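GPI-anchored protein LLG1 (Arabidopsis thaliana, PDB 6A5D) probably acts as a membrane-tethered co-receptor that helps a receptor kinase complex perceive RALF peptides at the plant cell surface. Local coordinates at residues M33-I38 and S80-Y85. Sequence-based numbering, arbitrary orientation.
With NAG (2-acetamido-2-deoxy-beta-D-glucopyranose), chain C.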
loop_
_atom_site.group_PDB
_atom_site.type_symbol
_atom_site.label_atom_id
_atom_site.label_comp_id
_atom_site.label_asym_id
_atom_site.label_seq_id
_atom_site.Cartn_x
_atom_site.Cartn_y
_atom_site.Cartn_z
ATOM N N MET A 33 0.378 13.001 0.373
ATOM C CA MET A 33 -0.553 12.442 -0.587
ATOM C C MET A 33 -1.925 12.278 0.045
ATOM O O MET A 33 -2.125 12.456 1.254
ATOM C CB MET A 33 -0.042 11.105 -1.115
ATOM C CG MET A 33 1.167 11.313 -1.996
ATOM S SD MET A 33 1.906 9.792 -2.642
ATOM C CE MET A 33 0.553 9.127 -3.623
ATOM N N ASN A 34 -2.881 11.938 -0.798
ATOM C CA ASN A 34 -4.266 11.815 -0.386
ATOM C C ASN A 34 -4.593 10.339 -0.231
ATOM O O ASN A 34 -4.571 9.591 -1.210
ATOM C CB ASN A 34 -5.180 12.488 -1.409
ATOM C CG ASN A 34 -6.605 12.593 -0.917
ATOM O OD1 ASN A 34 -7.118 11.662 -0.318
ATOM N ND2 ASN A 34 -7.247 13.730 -1.153
ATOM N N TYR A 35 -4.918 9.936 0.995
ATOM C CA TYR A 35 -5.139 8.542 1.352
ATOM C C TYR A 35 -6.615 8.168 1.376
ATOM O O TYR A 35 -6.951 7.041 1.763
ATOM C CB TYR A 35 -4.449 8.218 2.689
ATOM C CG TYR A 35 -2.954 8.237 2.541
ATOM C CD1 TYR A 35 -2.265 9.449 2.503
ATOM C CD2 TYR A 35 -2.240 7.058 2.389
ATOM C CE1 TYR A 35 -0.899 9.482 2.326
ATOM C CE2 TYR A 35 -0.882 7.077 2.207
ATOM C CZ TYR A 35 -0.211 8.287 2.177
ATOM O OH TYR A 35 1.144 8.291 1.989
ATOM N N THR A 36 -7.499 9.073 0.940
ATOM C CA THR A 36 -8.934 8.846 1.094
ATOM C C THR A 36 -9.419 7.651 0.281
ATOM O O THR A 36 -10.367 6.970 0.696
ATOM C CB THR A 36 -9.715 10.124 0.784
ATOM O OG1 THR A 36 -9.239 11.165 1.644
ATOM C CG2 THR A 36 -11.213 9.931 1.027
ATOM N N ILE A 37 -8.774 7.350 -0.846
ATOM C CA ILE A 37 -9.172 6.161 -1.599
ATOM C C ILE A 37 -9.105 4.916 -0.717
ATOM O O ILE A 37 -9.956 4.021 -0.811
ATOM C CB ILE A 37 -8.343 6.022 -2.886
ATOM C CG1 ILE A 37 -8.905 4.904 -3.750
ATOM C CG2 ILE A 37 -6.856 5.791 -2.568
ATOM C CD1 ILE A 37 -8.222 4.798 -5.074
ATOM N N ILE A 38 -8.116 4.855 0.180
ATOM C CA ILE A 38 -8.015 3.722 1.102
ATOM C C ILE A 38 -8.950 3.890 2.297
ATOM O O ILE A 38 -9.733 2.984 2.620
ATOM C CB ILE A 38 -6.562 3.501 1.561
ATOM C CG1 ILE A 38 -5.618 3.291 0.369
ATOM C CG2 ILE A 38 -6.518 2.314 2.539
ATOM C CD1 ILE A 38 -4.161 3.130 0.761
ATOM N N SER A 80 4.418 3.472 6.352
ATOM C CA SER A 80 4.356 4.237 7.594
ATOM C C SER A 80 3.230 5.264 7.550
ATOM O O SER A 80 2.500 5.431 8.534
ATOM C CB SER A 80 5.706 4.882 7.901
ATOM O OG SER A 80 5.923 6.030 7.107
ATOM N N TYR A 81 3.017 5.905 6.398
ATOM C CA TYR A 81 1.959 6.905 6.306
ATOM C C TYR A 81 0.582 6.286 6.114
ATOM O O TYR A 81 -0.399 6.782 6.681
ATOM C CB TYR A 81 2.249 7.935 5.211
ATOM C CG TYR A 81 3.255 8.952 5.657
ATOM C CD1 TYR A 81 2.948 9.842 6.684
ATOM C CD2 TYR A 81 4.523 9.009 5.088
ATOM C CE1 TYR A 81 3.876 10.758 7.125
ATOM C CE2 TYR A 81 5.459 9.927 5.535
ATOM C CZ TYR A 81 5.124 10.797 6.551
ATOM O OH TYR A 81 6.032 11.733 7.003
ATOM N N ILE A 82 0.475 5.207 5.336
ATOM C CA ILE A 82 -0.803 4.504 5.257
ATOM C C ILE A 82 -1.275 4.139 6.652
ATOM O O ILE A 82 -2.420 4.406 7.036
ATOM C CB ILE A 82 -0.661 3.234 4.409
ATOM C CG1 ILE A 82 -0.419 3.598 2.951
ATOM C CG2 ILE A 82 -1.884 2.341 4.604
ATOM C CD1 ILE A 82 -0.139 2.386 2.062
ATOM N N ASN A 83 -0.378 3.555 7.437
ATOM C CA ASN A 83 -0.780 3.024 8.727
ATOM C C ASN A 83 -1.045 4.141 9.723
ATOM O O ASN A 83 -1.934 4.012 10.576
ATOM C CB ASN A 83 0.302 2.081 9.231
ATOM C CG ASN A 83 0.482 0.868 8.327
ATOM O OD1 ASN A 83 -0.392 0.543 7.521
ATOM N ND2 ASN A 83 1.616 0.197 8.464
ATOM N N LEU A 84 -0.294 5.237 9.623
ATOM C CA LEU A 84 -0.507 6.384 10.497
ATOM C C LEU A 84 -1.841 7.064 10.208
ATOM O O LEU A 84 -2.668 7.258 11.108
ATOM C CB LEU A 84 0.646 7.369 10.331
ATOM C CG LEU A 84 0.426 8.681 11.077
ATOM C CD1 LEU A 84 0.345 8.420 12.578
ATOM C CD2 LEU A 84 1.545 9.659 10.745
ATOM N N TYR A 85 -2.065 7.452 8.952
ATOM C CA TYR A 85 -3.264 8.211 8.626
ATOM C C TYR A 85 -4.527 7.359 8.707
ATOM O O TYR A 85 -5.606 7.882 9.012
ATOM C CB TYR A 85 -3.132 8.813 7.227
ATOM C CG TYR A 85 -2.023 9.840 7.064
ATOM C CD1 TYR A 85 -1.681 10.704 8.100
ATOM C CD2 TYR A 85 -1.312 9.940 5.869
ATOM C CE1 TYR A 85 -0.676 11.650 7.947
ATOM C CE2 TYR A 85 -0.304 10.878 5.707
ATOM C CZ TYR A 85 0.008 11.735 6.745
ATOM O OH TYR A 85 1.006 12.670 6.602
HETATM C C1 NAG C . -8.600 13.913 -0.679
HETATM C C2 NAG C . -8.791 15.384 -0.242
HETATM C C3 NAG C . -10.257 15.672 0.100
HETATM C C4 NAG C . -11.193 15.156 -0.982
HETATM C C5 NAG C . -10.896 13.692 -1.241
HETATM C C6 NAG C . -11.781 13.111 -2.313
HETATM C C7 NAG C . -6.915 16.522 0.903
HETATM C C8 NAG C . -6.229 16.714 2.221
HETATM N N2 NAG C . -7.957 15.684 0.912
HETATM O O3 NAG C . -10.420 17.079 0.244
HETATM O O4 NAG C . -12.554 15.326 -0.596
HETATM O O5 NAG C . -9.544 13.581 -1.702
HETATM O O6 NAG C . -11.551 11.720 -2.466
HETATM O O7 NAG C . -6.536 17.094 -0.120
#
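Y35 and I82 come nearest in the backbone, CA to CA 7.1 Å, where the turn leading into helix 36-39 packs on helix 74-86. Y35 is the N-cap residue of the short helix and sits inside an Asx turn made by the glycosylated N34. With CG anti to its own carbonyl carbon (chi1 -69°), the Y35 ring reaches across to the long helix, between I82 and Y85. Y85 sets its ring edge over one face of Y35 in an offset edge-to-face pair, with planes at 63°. Y85 CD2 is 3.5 Å from Y35 CD1. I82 meets the ring at its edge, with CG1 3.6 Å from Y35 CE2. Y35 OH passes Y81 CB at 3.4 Å and hydrogen-bonds to the backbone O of F30. F59 of helix 49-60 stacks with the Y35 ring, tying a third helix to this buried contact. Were Y35 replaced by an alanine, a gap would probably open between I82 and Y85, and the F30 carbonyl would lose its phenol partner. I38 adds a looser apolar touch on I82. Pointing away from helix 74-86, N34 carries the NAG on ND2. N34 OD1 accepts from both T36 N and T36 OG1, each at 2.9 Å.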